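Local atomic coordinates of beta-ketoacyl synthase (Pseudomonas aeruginosa, PDB entry 4CW4), a protein that catalyses the condensation of acetyl-CoA with malonyl-ACP to give acetoacetyl-ACP, the primer that starts bacterial fatty acid synthesis. Residues Gly14-Tyr18 / Val197-Ala202; Arg23-His28 / Tyr585-Leu590; Arg43-Ala48 / Pro74-Glu78; Leu50-Leu56 / Arg84-Thr89; Ser366-Val370 / Ala484-Ile488. One frame throughout, in Å; residues are numbered along the deposited sequence. Where two conformers were deposited one is given.

In the fold
Contacts 1 and 5 pack helices against neighbouring antiparallel strands, 10-19 and 366-374, with centres about 9 Å apart; backbone bonds such as Tyr18 N to Ser367 O (2.8 Å) join them. Contact 2, centred about 9 Å from contact 1, is tied to it through Asp201, whose OD1 lies 2.6 Å from Ser25 OG, and to contact 5 by Ser24 and, in the conformer described, Gln368. Contacts 3 and 4 are successive parts of one pairing between helices 40-53 and 74-87, their centres about 11 Å apart, and His28 links contact 2 to contact 3 through Thr46. Contact 5 lies nearest the predicted catalytic histidines: the side chain of Asp485 is about 7 Å from that of His477.

Contact 1. Residues Gly14-Tyr18 / Val197-Ala202; sequences GFGGY and VAATDA
Asp201 reaches from helix 190-204 to the backbone of strand 10-19 in the thiolase-like core of the ketosynthase. Its CB lies 3.9 Å from Gly17 N. CG, placed anti to the backbone N (chi1 -173°), carries the carboxylate over the two glycines. At the tip, OD2 accepts a hydrogen bond from Gly17 N at 2.9 Å through its anti lone pair, while the same OD2 rests 3.1 Å from Gly16 CA. The other oxygen, OD1, turns to Ser25 OG and Tyr585 OH.

Helix and strand come very near each other, the segment axes approaching to 5.6 Å: the glycine backbone lies directly against the helix, with Gly16 CA 3.8 Å from Ala202 CA. Small residues complete the fit, with Ala198 CB 3.6 Å from Gly17 CA and Ala202 CB beside Gly16 N. Further along, the Tyr18 ring crosses Val197 at about a right angle, CE2 lying 3.5 Å from CG1, and a water joins Tyr18 OH to Val197 O. One direct hydrogen bond and one water bridge thus supplement the close fit. With donors engaging both its oxygens, the buried carboxylate is probably well stabilised as the anion.

Contact 2. Residues Arg23-His28 / Tyr585-Leu590; sequences RSSFHH and YDQRAL
Asp586, on the last turns of helix 565-590, meets Arg23 at the end of strand 22-23, and Phe26 and His28 in the loop and helix start beyond it, combining a salt bridge with a His-carboxylate hydrogen bond. One oxygen takes all the donors across the contact. Asp586 OD1 accepts from Arg23 NH1 at 2.9 Å and from NH2 at 3.0 Å, so the end of the guanidinium converges on a single atom lying close to its plane. His28 NE2 donates to the same OD1 at 2.9 Å, using the syn lone pair, whereas NH1 comes from the anti side. The far nitrogen of the imidazole, ND1, is bonded to Thr46 OG1, which fixes the ring at both ends.

Arg23 NH1 has a second acceptor in Ser25 OG, which shares Asp201 as an outside partner with Tyr585. Three N-H groups directed at one buried oxygen probably favour the charged form of Asp586.

Carbon atoms flank this polar centre. Ala589 CB sits over the middle of one guanidinium face, 3.4 Å from CZ, and His28 CD2 lies toward the rim of the opposite face. Phe26 stacks nearly parallel to the carboxylate, the planes 11° apart, and Asp586 CB lies 3.5 Å from the ring centroid, almost exactly on the ring normal in a CH-pi contact.

Contact 3. Residues Arg43-Ala48 / Pro74-Glu78; sequences RQETLA and PEDIE
Helices 40-53 and 74-87 form a helix pair on the periphery of the chain, and here the start of the second crosses the middle of the first, with segment axes 8.6 Å apart and inclined at 73°. Glu78 spans the outer part of the crossing. Its CG stands anti to the backbone N (chi1 177°) and the chain runs extended, which carries the carboxylate past Leu47 to Arg43 and Gln44. Each of its oxygens then takes a different partner. OE2 forms a salt bridge with Arg43 NE at 2.8 Å, met on the syn side with guanidinium and carboxylate nearly coplanar. OE1 accepts from Gln44 NE2 at 3.0 Å in a fairly straight bond (164°), the donor standing well out of the carboxylate plane. A water accepts from Arg43 NH2 and donates to OE1, closing a second route between the two charged groups, and Arg43 NH1 turns to the carbonyl of Ile35.

The aliphatic parts pack beneath these bonds. Leu47 CD1 lies 3.7 Å from Glu78 CG, Gln44 CB meets Pro74 CB at 3.9 Å, and Ala48 CB touches Ile77 CD1, with Tyr64 alongside both. Where the backbones come nearest, between Gln44 and Pro74, a second water bridges the helices, donating to Gln44 O at 2.8 Å and to Pro74 O at 2.6 Å.

Contact 4. Residues Leu50-Leu56 / Arg84-Thr89; sequences LAVMMKL and RIFAST. With SO4 (sulfate ion), chain B.
Ile85 lies against Leu50, Ala51, Met54 and Leu56, in an apolar interface between the C-terminal ends of helices 40-53 and 74-87. Its branches divide the work. CG2 faces Leu50 CD1 at 3.7 Å and Met54 SD at 4.1 Å; CG1 meets Leu56 CD1 at 3.8 Å, and CD1 reaches on to Ala51 CB. A Schellman motif at Lys55, with its positive phi, ends the first helix and turns the chain back so that Leu56 can face Ile85.

Met54 bends at its last torsion (chi3 77°), which brings CE against Ser88 CB at a tight 3.3 Å. At the end of the other helix Ile85 O receives Ser88 N and Thr89 OG1 from opposite faces of its plane. Together with Arg80, Tyr81 and the backbone of Glu67, Arg84 helps hold a sulfate probably acquired from the crystallisation liquor: NH1 donates to sulfate O4 at 2.9 Å and NH2 to O3 at 3.0 Å.

Contact 5. Residues Ser366-Val370 / Ala484-Ile488; sequences SSQYV and ADQLI
Asp485 OD1, on helix 482-496, accepts two hydrogen bonds from strand 366-374, one on each lone pair. Ser366 OG donates to it at 2.7 Å on the syn side, and Gln368 NE2, in the conformer described, at 3.0 Å on the anti side. Asn19 ND2 is a further donor to this oxygen, while OD2 is bonded to Ser478 OG.

Gln368 and Ile488 each have two conformers, and their contacts hold for the ones described. Gln368 is brought to the carboxylate by a bend at its second torsion (chi2 -81°), crossing Asp485 at about a right angle. The amide is held at its other end too, since OE1 is bonded to Ser24 OG, and Ile488 CD1 packs 3.6 Å from CD. Ala484 CB supports the base of the side chain, 3.6 Å from Gln368 CB. Farther along the strand the contact becomes wholly apolar, with Val370 CG1 4.0 Å from Leu487 CD2.

Around this layer, the strand is paired with strands 10-19 and 307-314, in keeping with the thiolase-like core. Several donors sharing one buried carboxylate probably stabilise its charge and pin the helix to the strand, with the Asp485 side chain about 7 Å from that of His477, a predicted active-site residue.

Contact 1. Residues Gly14-Tyr18 / Val197-Ala202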
# COMPACT_ATOMS: atom_id res chain seq x y z
N GLY A 14 -14.15 -14.94 -14.03
CA GLY A 14 -15.21 -14.04 -13.61
C GLY A 14 -14.66 -12.63 -13.53
O GLY A 14 -13.45 -12.45 -13.46
N PHE A 15 -15.55 -11.64 -13.54
CA PHE A 15 -15.15 -10.25 -13.40
C PHE A 15 -16.36 -9.42 -13.06
O PHE A 15 -17.49 -9.75 -13.47
CB PHE A 15 -14.45 -9.73 -14.67
CG PHE A 15 -15.31 -9.73 -15.90
CD1 PHE A 15 -15.42 -10.84 -16.71
CD2 PHE A 15 -16.00 -8.58 -16.27
CE1 PHE A 15 -16.22 -10.81 -17.83
CE2 PHE A 15 -16.79 -8.54 -17.39
CZ PHE A 15 -16.92 -9.67 -18.16
N GLY A 16 -16.16 -8.36 -12.29
CA GLY A 16 -17.27 -7.52 -11.93
C GLY A 16 -16.82 -6.27 -11.24
O GLY A 16 -15.63 -6.12 -10.96
N GLY A 17 -17.77 -5.38 -10.96
CA GLY A 17 -17.43 -4.12 -10.33
C GLY A 17 -18.29 -2.99 -10.85
O GLY A 17 -19.26 -3.23 -11.57
N TYR A 18 -17.91 -1.77 -10.49
CA TYR A 18 -18.69 -0.56 -10.76
C TYR A 18 -17.77 0.62 -11.01
O TYR A 18 -16.83 0.88 -10.24
CB TYR A 18 -19.63 -0.25 -9.60
CG TYR A 18 -20.66 -1.34 -9.41
CD1 TYR A 18 -21.84 -1.36 -10.16
CD2 TYR A 18 -20.43 -2.39 -8.52
CE1 TYR A 18 -22.76 -2.37 -10.02
CE2 TYR A 18 -21.34 -3.42 -8.41
CZ TYR A 18 -22.51 -3.39 -9.14
OH TYR A 18 -23.44 -4.40 -9.03
N VAL A 197 -19.32 -4.39 -2.64
CA VAL A 197 -20.33 -4.53 -3.69
C VAL A 197 -19.73 -5.05 -5.00
O VAL A 197 -20.32 -5.92 -5.67
CB VAL A 197 -21.11 -3.21 -3.86
CG1 VAL A 197 -22.03 -3.26 -5.03
CG2 VAL A 197 -21.87 -2.90 -2.57
N ALA A 198 -18.55 -4.55 -5.36
CA ALA A 198 -17.85 -5.03 -6.54
C ALA A 198 -17.41 -6.48 -6.41
O ALA A 198 -17.47 -7.24 -7.37
CB ALA A 198 -16.65 -4.14 -6.84
N ALA A 199 -16.93 -6.86 -5.24
CA ALA A 199 -16.44 -8.22 -5.06
C ALA A 199 -17.57 -9.22 -5.26
O ALA A 199 -17.38 -10.27 -5.87
CB ALA A 199 -15.77 -8.40 -3.71
N THR A 200 -18.75 -8.90 -4.74
CA THR A 200 -19.88 -9.80 -4.89
C THR A 200 -20.20 -9.96 -6.37
O THR A 200 -20.42 -11.07 -6.84
CB THR A 200 -21.14 -9.33 -4.14
OG1 THR A 200 -20.91 -9.36 -2.73
CG2 THR A 200 -22.32 -10.23 -4.48
N ASP A 201 -20.25 -8.84 -7.10
CA ASP A 201 -20.54 -8.90 -8.55
C ASP A 201 -19.54 -9.84 -9.24
O ASP A 201 -19.95 -10.73 -10.02
CB ASP A 201 -20.47 -7.49 -9.15
CG ASP A 201 -20.92 -7.43 -10.58
OD1 ASP A 201 -21.93 -8.08 -10.95
OD2 ASP A 201 -20.25 -6.74 -11.36
N ALA A 202 -18.25 -9.69 -8.95
CA ALA A 202 -17.24 -10.55 -9.58
C ALA A 202 -17.43 -12.04 -9.26
O ALA A 202 -17.34 -12.90 -10.13
CB ALA A 202 -15.84 -10.09 -9.20
O HOH W 1 -22.86 -6.06 -6.92

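Contact 2. Residues Arg23-His28 / Tyr585-Leu590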
# COMPACT_ATOMS: atom_id res chain seq x y z
N ARG A 23 -22.31 -1.26 -14.14
CA ARG A 23 -21.92 -2.59 -13.68
C ARG A 23 -21.00 -3.23 -14.71
O ARG A 23 -21.31 -3.30 -15.90
CB ARG A 23 -23.14 -3.47 -13.46
CG ARG A 23 -22.78 -4.91 -13.10
CD ARG A 23 -23.95 -5.70 -12.55
NE ARG A 23 -25.15 -5.79 -13.39
CZ ARG A 23 -25.48 -6.81 -14.18
NH1 ARG A 23 -24.66 -7.85 -14.34
NH2 ARG A 23 -26.64 -6.79 -14.83
N SER A 24 -19.86 -3.73 -14.24
CA SER A 24 -18.88 -4.31 -15.14
C SER A 24 -19.22 -5.70 -15.62
O SER A 24 -18.90 -6.06 -16.74
CB SER A 24 -17.52 -4.36 -14.46
OG SER A 24 -17.12 -3.04 -14.20
N SER A 25 -19.83 -6.51 -14.76
CA SER A 25 -20.04 -7.91 -15.11
C SER A 25 -20.92 -8.03 -16.35
O SER A 25 -21.76 -7.16 -16.64
CB SER A 25 -20.64 -8.69 -13.94
OG SER A 25 -21.91 -8.19 -13.59
N PHE A 26 -20.68 -9.10 -17.10
CA PHE A 26 -21.41 -9.38 -18.33
C PHE A 26 -21.28 -8.28 -19.36
O PHE A 26 -22.08 -8.18 -20.29
CB PHE A 26 -22.87 -9.74 -18.02
CG PHE A 26 -22.98 -10.89 -17.04
CD1 PHE A 26 -22.91 -10.65 -15.67
CD2 PHE A 26 -23.06 -12.19 -17.48
CE1 PHE A 26 -22.94 -11.70 -14.76
CE2 PHE A 26 -23.12 -13.26 -16.57
CZ PHE A 26 -23.03 -13.01 -15.21
N HIS A 27 -20.23 -7.48 -19.21
CA HIS A 27 -19.86 -6.44 -20.16
C HIS A 27 -20.86 -5.29 -20.24
O HIS A 27 -20.88 -4.58 -21.23
CB HIS A 27 -19.65 -7.03 -21.56
CG HIS A 27 -18.73 -8.20 -21.57
ND1 HIS A 27 -17.37 -8.05 -21.44
CD2 HIS A 27 -18.96 -9.53 -21.66
CE1 HIS A 27 -16.80 -9.24 -21.44
NE2 HIS A 27 -17.74 -10.15 -21.59
N HIS A 28 -21.67 -5.08 -19.21
CA HIS A 28 -22.60 -3.94 -19.24
C HIS A 28 -21.91 -2.58 -19.30
O HIS A 28 -22.32 -1.74 -20.07
CB HIS A 28 -23.57 -3.98 -18.07
CG HIS A 28 -24.57 -5.08 -18.21
ND1 HIS A 28 -25.62 -5.03 -19.11
CD2 HIS A 28 -24.66 -6.28 -17.59
CE1 HIS A 28 -26.32 -6.14 -19.03
NE2 HIS A 28 -25.75 -6.93 -18.12
N TYR A 585 -27.74 -15.12 -12.70
CA TYR A 585 -27.30 -14.01 -11.87
C TYR A 585 -27.44 -12.68 -12.62
O TYR A 585 -27.95 -11.72 -12.08
CB TYR A 585 -25.84 -14.20 -11.37
CG TYR A 585 -25.26 -12.90 -10.87
CD1 TYR A 585 -25.84 -12.25 -9.80
CD2 TYR A 585 -24.20 -12.29 -11.51
CE1 TYR A 585 -25.39 -11.04 -9.37
CE2 TYR A 585 -23.72 -11.05 -11.09
CZ TYR A 585 -24.34 -10.43 -10.03
OH TYR A 585 -23.89 -9.22 -9.58
N ASP A 586 -26.93 -12.61 -13.84
CA ASP A 586 -27.04 -11.37 -14.63
C ASP A 586 -28.51 -10.91 -14.69
O ASP A 586 -28.79 -9.74 -14.55
CB ASP A 586 -26.49 -11.62 -16.04
CG ASP A 586 -26.46 -10.39 -16.91
OD1 ASP A 586 -26.16 -9.27 -16.41
OD2 ASP A 586 -26.72 -10.54 -18.13
N GLN A 587 -29.44 -11.84 -14.90
CA GLN A 587 -30.86 -11.49 -14.94
C GLN A 587 -31.33 -10.91 -13.62
O GLN A 587 -32.11 -9.96 -13.60
CB GLN A 587 -31.68 -12.74 -15.26
CG GLN A 587 -31.59 -13.17 -16.70
CD GLN A 587 -32.53 -12.39 -17.58
OE1 GLN A 587 -33.76 -12.57 -17.53
NE2 GLN A 587 -31.97 -11.51 -18.38
N ARG A 588 -30.89 -11.48 -12.50
CA ARG A 588 -31.30 -10.92 -11.22
C ARG A 588 -30.69 -9.53 -11.04
O ARG A 588 -31.35 -8.61 -10.54
CB ARG A 588 -30.87 -11.83 -10.06
CG ARG A 588 -31.61 -13.19 -9.98
CD ARG A 588 -33.11 -13.11 -10.22
NE ARG A 588 -33.78 -12.15 -9.35
CZ ARG A 588 -34.85 -11.45 -9.68
NH1 ARG A 588 -35.40 -11.60 -10.87
NH2 ARG A 588 -35.36 -10.60 -8.83
N ALA A 589 -29.43 -9.38 -11.42
CA ALA A 589 -28.73 -8.11 -11.26
C ALA A 589 -29.40 -7.00 -12.06
O ALA A 589 -29.47 -5.86 -11.61
CB ALA A 589 -27.25 -8.26 -11.63
N LEU A 590 -29.92 -7.36 -13.24
CA LEU A 590 -30.62 -6.41 -14.09
C LEU A 590 -31.84 -5.86 -13.36
O LEU A 590 -32.20 -4.70 -13.52
CB LEU A 590 -31.03 -7.05 -15.42
CG LEU A 590 -29.88 -7.21 -16.41
CD1 LEU A 590 -30.24 -8.17 -17.55
CD2 LEU A 590 -29.47 -5.85 -16.96

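Contact 3. Residues Arg43-Ala48 / Pro74-Glu78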
# COMPACT_ATOMS: atom_id res chain seq x y z
N ARG A 43 -28.14 -3.20 -26.33
CA ARG A 43 -28.22 -1.81 -25.87
C ARG A 43 -29.40 -1.63 -24.93
O ARG A 43 -29.25 -1.05 -23.86
CB ARG A 43 -28.32 -0.84 -27.05
CG ARG A 43 -28.76 0.57 -26.65
CD ARG A 43 -28.51 1.62 -27.73
NE ARG A 43 -29.27 1.28 -28.93
CZ ARG A 43 -28.73 0.79 -30.05
NH1 ARG A 43 -27.42 0.62 -30.18
NH2 ARG A 43 -29.53 0.48 -31.05
N GLN A 44 -30.57 -2.13 -25.32
CA GLN A 44 -31.77 -1.91 -24.52
C GLN A 44 -31.68 -2.67 -23.20
O GLN A 44 -32.15 -2.20 -22.17
CB GLN A 44 -33.01 -2.30 -25.32
CG GLN A 44 -33.28 -1.30 -26.44
CD GLN A 44 -34.18 -1.82 -27.55
OE1 GLN A 44 -34.70 -2.95 -27.51
NE2 GLN A 44 -34.36 -1.00 -28.57
N GLU A 45 -31.05 -3.84 -23.21
CA GLU A 45 -30.86 -4.59 -21.98
C GLU A 45 -29.96 -3.81 -21.01
O GLU A 45 -30.26 -3.68 -19.82
CB GLU A 45 -30.21 -5.94 -22.27
CG GLU A 45 -30.08 -6.80 -21.03
CD GLU A 45 -29.37 -8.10 -21.30
OE1 GLU A 45 -28.19 -8.08 -21.76
OE2 GLU A 45 -30.00 -9.15 -21.06
N THR A 46 -28.84 -3.30 -21.50
CA THR A 46 -27.94 -2.52 -20.65
C THR A 46 -28.60 -1.24 -20.15
O THR A 46 -28.46 -0.91 -18.98
CB THR A 46 -26.65 -2.20 -21.40
OG1 THR A 46 -25.93 -3.43 -21.61
CG2 THR A 46 -25.78 -1.24 -20.60
N LEU A 47 -29.31 -0.54 -21.02
CA LEU A 47 -30.06 0.65 -20.61
C LEU A 47 -31.11 0.36 -19.55
O LEU A 47 -31.25 1.12 -18.59
CB LEU A 47 -30.69 1.37 -21.81
CG LEU A 47 -29.74 2.05 -22.80
CD1 LEU A 47 -30.52 2.68 -23.97
CD2 LEU A 47 -28.85 3.07 -22.14
N ALA A 48 -31.86 -0.73 -19.71
CA ALA A 48 -32.81 -1.12 -18.69
C ALA A 48 -32.12 -1.37 -17.35
O ALA A 48 -32.58 -0.92 -16.30
CB ALA A 48 -33.57 -2.36 -19.13
N PRO A 74 -38.13 -2.69 -22.52
CA PRO A 74 -36.79 -2.14 -22.75
C PRO A 74 -36.74 -1.15 -23.94
O PRO A 74 -35.99 -0.18 -23.87
CB PRO A 74 -35.94 -3.38 -23.02
CG PRO A 74 -36.62 -4.45 -22.20
CD PRO A 74 -38.08 -4.15 -22.26
N GLU A 75 -37.51 -1.39 -24.99
CA GLU A 75 -37.58 -0.44 -26.11
C GLU A 75 -38.14 0.90 -25.66
O GLU A 75 -37.68 1.97 -26.08
CB GLU A 75 -38.47 -0.97 -27.24
CG GLU A 75 -38.08 -2.33 -27.80
CD GLU A 75 -38.92 -3.47 -27.24
OE1 GLU A 75 -38.78 -3.79 -26.04
OE2 GLU A 75 -39.71 -4.06 -28.01
N ASP A 76 -39.17 0.84 -24.81
CA ASP A 76 -39.77 2.05 -24.27
C ASP A 76 -38.78 2.76 -23.36
O ASP A 76 -38.74 3.98 -23.31
CB ASP A 76 -41.05 1.73 -23.50
CG ASP A 76 -42.12 1.05 -24.35
OD1 ASP A 76 -42.20 1.30 -25.58
OD2 ASP A 76 -42.88 0.26 -23.78
N ILE A 77 -37.98 2.00 -22.63
CA ILE A 77 -37.01 2.60 -21.71
C ILE A 77 -35.97 3.38 -22.49
O ILE A 77 -35.59 4.47 -22.09
CB ILE A 77 -36.36 1.55 -20.81
CG1 ILE A 77 -37.39 1.09 -19.77
CG2 ILE A 77 -35.09 2.12 -20.12
CD1 ILE A 77 -36.93 -0.03 -18.87
N GLU A 78 -35.50 2.83 -23.60
CA GLU A 78 -34.52 3.53 -24.41
C GLU A 78 -35.09 4.84 -24.92
O GLU A 78 -34.45 5.87 -24.83
CB GLU A 78 -34.04 2.68 -25.57
CG GLU A 78 -33.08 3.39 -26.49
CD GLU A 78 -32.67 2.55 -27.67
OE1 GLU A 78 -33.51 1.81 -28.23
OE2 GLU A 78 -31.51 2.64 -28.06
O HOH W 2 -32.26 0.88 -30.55
O HOH W 3 -33.79 0.05 -22.45

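Contact 4. Residues Leu50-Leu56 / Arg84-Thr89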
# COMPACT_ATOMS: atom_id res chain seq x y z
N LEU A 50 -29.24 -0.10 -16.30
CA LEU A 50 -28.83 1.21 -15.79
C LEU A 50 -30.03 1.95 -15.21
O LEU A 50 -29.92 2.54 -14.14
CB LEU A 50 -28.20 2.05 -16.90
CG LEU A 50 -26.74 1.71 -17.18
CD1 LEU A 50 -26.27 2.31 -18.51
CD2 LEU A 50 -25.85 2.19 -16.04
N ALA A 51 -31.15 1.92 -15.91
CA ALA A 51 -32.35 2.61 -15.42
C ALA A 51 -32.75 2.10 -14.03
O ALA A 51 -33.18 2.87 -13.18
CB ALA A 51 -33.50 2.47 -16.42
N VAL A 52 -32.64 0.79 -13.80
CA VAL A 52 -32.98 0.23 -12.50
C VAL A 52 -31.97 0.66 -11.46
O VAL A 52 -32.33 1.09 -10.35
CB VAL A 52 -33.07 -1.31 -12.56
CG1 VAL A 52 -33.20 -1.91 -11.15
CG2 VAL A 52 -34.24 -1.74 -13.43
N MET A 53 -30.68 0.58 -11.81
CA MET A 53 -29.60 0.99 -10.90
C MET A 53 -29.77 2.43 -10.45
O MET A 53 -29.47 2.78 -9.30
CB MET A 53 -28.23 0.88 -11.58
CG MET A 53 -27.64 -0.51 -11.63
SD MET A 53 -26.20 -0.61 -12.69
CE MET A 53 -25.00 0.32 -11.74
N MET A 54 -30.20 3.26 -11.40
CA MET A 54 -30.28 4.71 -11.20
C MET A 54 -31.63 5.14 -10.60
O MET A 54 -31.86 6.33 -10.37
CB MET A 54 -30.06 5.40 -12.55
CG MET A 54 -28.64 5.14 -13.11
SD MET A 54 -28.37 5.57 -14.82
CE MET A 54 -28.21 7.34 -14.71
N LYS A 55 -32.51 4.18 -10.36
CA LYS A 55 -33.84 4.42 -9.80
C LYS A 55 -34.75 5.23 -10.72
O LYS A 55 -35.67 5.92 -10.25
CB LYS A 55 -33.76 5.12 -8.44
CG LYS A 55 -32.69 4.62 -7.50
CD LYS A 55 -33.02 3.29 -6.88
CE LYS A 55 -32.26 3.12 -5.56
NZ LYS A 55 -32.27 1.70 -5.13
N LEU A 56 -34.51 5.15 -12.02
CA LEU A 56 -35.35 5.83 -13.00
C LEU A 56 -36.59 5.01 -13.34
O LEU A 56 -37.63 5.56 -13.70
CB LEU A 56 -34.55 6.11 -14.28
CG LEU A 56 -33.44 7.14 -14.12
CD1 LEU A 56 -32.57 7.19 -15.35
CD2 LEU A 56 -34.01 8.54 -13.81
N ARG A 84 -31.45 10.83 -20.33
CA ARG A 84 -31.11 10.97 -18.90
C ARG A 84 -30.01 10.01 -18.45
O ARG A 84 -29.13 10.39 -17.69
CB ARG A 84 -32.35 10.76 -18.03
CG ARG A 84 -33.25 12.00 -17.93
CD ARG A 84 -34.52 11.69 -17.19
NE ARG A 84 -35.49 11.04 -18.06
CZ ARG A 84 -36.72 10.70 -17.68
NH1 ARG A 84 -37.12 10.95 -16.44
NH2 ARG A 84 -37.55 10.13 -18.55
N ILE A 85 -30.11 8.76 -18.89
CA ILE A 85 -29.11 7.76 -18.53
C ILE A 85 -27.75 8.20 -19.03
O ILE A 85 -26.77 8.18 -18.29
CB ILE A 85 -29.48 6.38 -19.11
CG1 ILE A 85 -30.75 5.85 -18.43
CG2 ILE A 85 -28.32 5.40 -18.91
CD1 ILE A 85 -31.46 4.69 -19.18
N PHE A 86 -27.69 8.68 -20.27
CA PHE A 86 -26.41 9.08 -20.84
C PHE A 86 -25.82 10.27 -20.12
O PHE A 86 -24.62 10.32 -19.87
CB PHE A 86 -26.54 9.41 -22.33
CG PHE A 86 -26.91 8.22 -23.21
CD1 PHE A 86 -26.64 6.93 -22.84
CD2 PHE A 86 -27.53 8.43 -24.42
CE1 PHE A 86 -26.97 5.86 -23.65
CE2 PHE A 86 -27.87 7.38 -25.25
CZ PHE A 86 -27.60 6.09 -24.86
N ALA A 87 -26.68 11.22 -19.75
CA ALA A 87 -26.23 12.42 -19.08
C ALA A 87 -25.77 12.17 -17.64
O ALA A 87 -25.04 12.98 -17.08
CB ALA A 87 -27.33 13.50 -19.11
N SER A 88 -26.23 11.07 -17.05
CA SER A 88 -25.97 10.74 -15.65
C SER A 88 -25.02 9.54 -15.47
O SER A 88 -24.97 8.91 -14.41
CB SER A 88 -27.28 10.46 -14.93
OG SER A 88 -28.05 11.64 -14.82
N THR A 89 -24.26 9.27 -16.52
CA THR A 89 -23.19 8.29 -16.50
C THR A 89 -21.94 8.93 -17.11
O THR A 89 -22.01 10.00 -17.70
CB THR A 89 -23.57 7.03 -17.30
OG1 THR A 89 -24.08 7.40 -18.59
CG2 THR A 89 -24.60 6.20 -16.54
S SO4 B . -40.54 9.36 -15.80
O1 SO4 B . -41.86 9.99 -15.82
O2 SO4 B . -40.63 8.08 -15.10
O3 SO4 B . -40.08 9.15 -17.17
O4 SO4 B . -39.61 10.23 -15.08

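Contact 5. Residues Ser366-Val370 / Ala484-Ile488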
# COMPACT_ATOMS: atom_id res chain seq x y z
N SER A 366 -13.84 3.97 -8.85
CA SER A 366 -14.09 2.66 -9.44
C SER A 366 -13.67 1.58 -8.50
O SER A 366 -12.66 1.72 -7.80
CB SER A 366 -13.29 2.49 -10.72
OG SER A 366 -13.61 1.25 -11.36
N SER A 367 -14.42 0.49 -8.48
CA SER A 367 -13.95 -0.74 -7.86
C SER A 367 -14.21 -1.86 -8.83
O SER A 367 -15.32 -2.00 -9.34
CB SER A 367 -14.62 -1.04 -6.52
OG SER A 367 -14.06 -2.22 -5.95
N GLN A 368 -13.19 -2.67 -9.07
CA GLN A 368 -13.21 -3.72 -10.09
C GLN A 368 -12.45 -4.92 -9.57
O GLN A 368 -11.41 -4.75 -8.95
CB GLN A 368 -12.49 -3.23 -11.36
CG GLN A 368 -13.06 -1.99 -12.02
CD GLN A 368 -14.24 -2.28 -12.89
OE1 GLN A 368 -15.08 -3.13 -12.57
NE2 GLN A 368 -14.34 -1.57 -14.00
N TYR A 369 -12.94 -6.11 -9.90
CA TYR A 369 -12.27 -7.37 -9.57
C TYR A 369 -12.31 -8.34 -10.74
O TYR A 369 -13.30 -8.42 -11.47
CB TYR A 369 -12.90 -8.03 -8.32
CG TYR A 369 -12.58 -7.22 -7.12
CD1 TYR A 369 -11.33 -7.31 -6.53
CD2 TYR A 369 -13.50 -6.30 -6.61
CE1 TYR A 369 -11.00 -6.51 -5.47
CE2 TYR A 369 -13.18 -5.51 -5.56
CZ TYR A 369 -11.94 -5.60 -4.99
OH TYR A 369 -11.57 -4.80 -3.92
N VAL A 370 -11.22 -9.09 -10.90
CA VAL A 370 -11.25 -10.27 -11.75
C VAL A 370 -11.00 -11.49 -10.87
O VAL A 370 -10.31 -11.40 -9.84
CB VAL A 370 -10.20 -10.24 -12.90
CG1 VAL A 370 -10.52 -9.10 -13.89
CG2 VAL A 370 -8.77 -10.14 -12.36
N ALA A 484 -7.48 -1.76 -13.97
CA ALA A 484 -8.59 -2.71 -13.94
C ALA A 484 -9.73 -2.24 -14.87
O ALA A 484 -10.31 -3.03 -15.58
CB ALA A 484 -9.11 -2.92 -12.52
N ASP A 485 -10.04 -0.94 -14.86
CA ASP A 485 -10.99 -0.40 -15.84
C ASP A 485 -10.54 -0.76 -17.26
O ASP A 485 -11.35 -1.10 -18.13
CB ASP A 485 -11.10 1.13 -15.73
CG ASP A 485 -11.76 1.61 -14.45
OD1 ASP A 485 -12.57 0.87 -13.84
OD2 ASP A 485 -11.49 2.78 -14.08
N GLN A 486 -9.23 -0.64 -17.52
CA GLN A 486 -8.67 -1.02 -18.82
C GLN A 486 -8.87 -2.50 -19.13
O GLN A 486 -9.37 -2.87 -20.20
CB GLN A 486 -7.18 -0.66 -18.91
CG GLN A 486 -6.87 0.83 -18.83
CD GLN A 486 -5.36 1.07 -18.70
OE1 GLN A 486 -4.76 0.84 -17.65
NE2 GLN A 486 -4.75 1.51 -19.76
N LEU A 487 -8.45 -3.36 -18.21
CA LEU A 487 -8.54 -4.81 -18.41
C LEU A 487 -9.98 -5.23 -18.67
O LEU A 487 -10.26 -5.97 -19.60
CB LEU A 487 -7.97 -5.57 -17.20
CG LEU A 487 -8.13 -7.10 -17.28
CD1 LEU A 487 -7.56 -7.64 -18.56
CD2 LEU A 487 -7.48 -7.83 -16.07
N ILE A 488 -10.91 -4.71 -17.90
CA ILE A 488 -12.28 -5.17 -18.04
C ILE A 488 -12.86 -4.70 -19.37
O ILE A 488 -13.57 -5.46 -20.03
CB ILE A 488 -13.10 -4.79 -16.81
CG1 ILE A 488 -12.75 -5.76 -15.67
CG2 ILE A 488 -14.59 -4.83 -17.12
CD1 ILE A 488 -13.37 -5.42 -14.38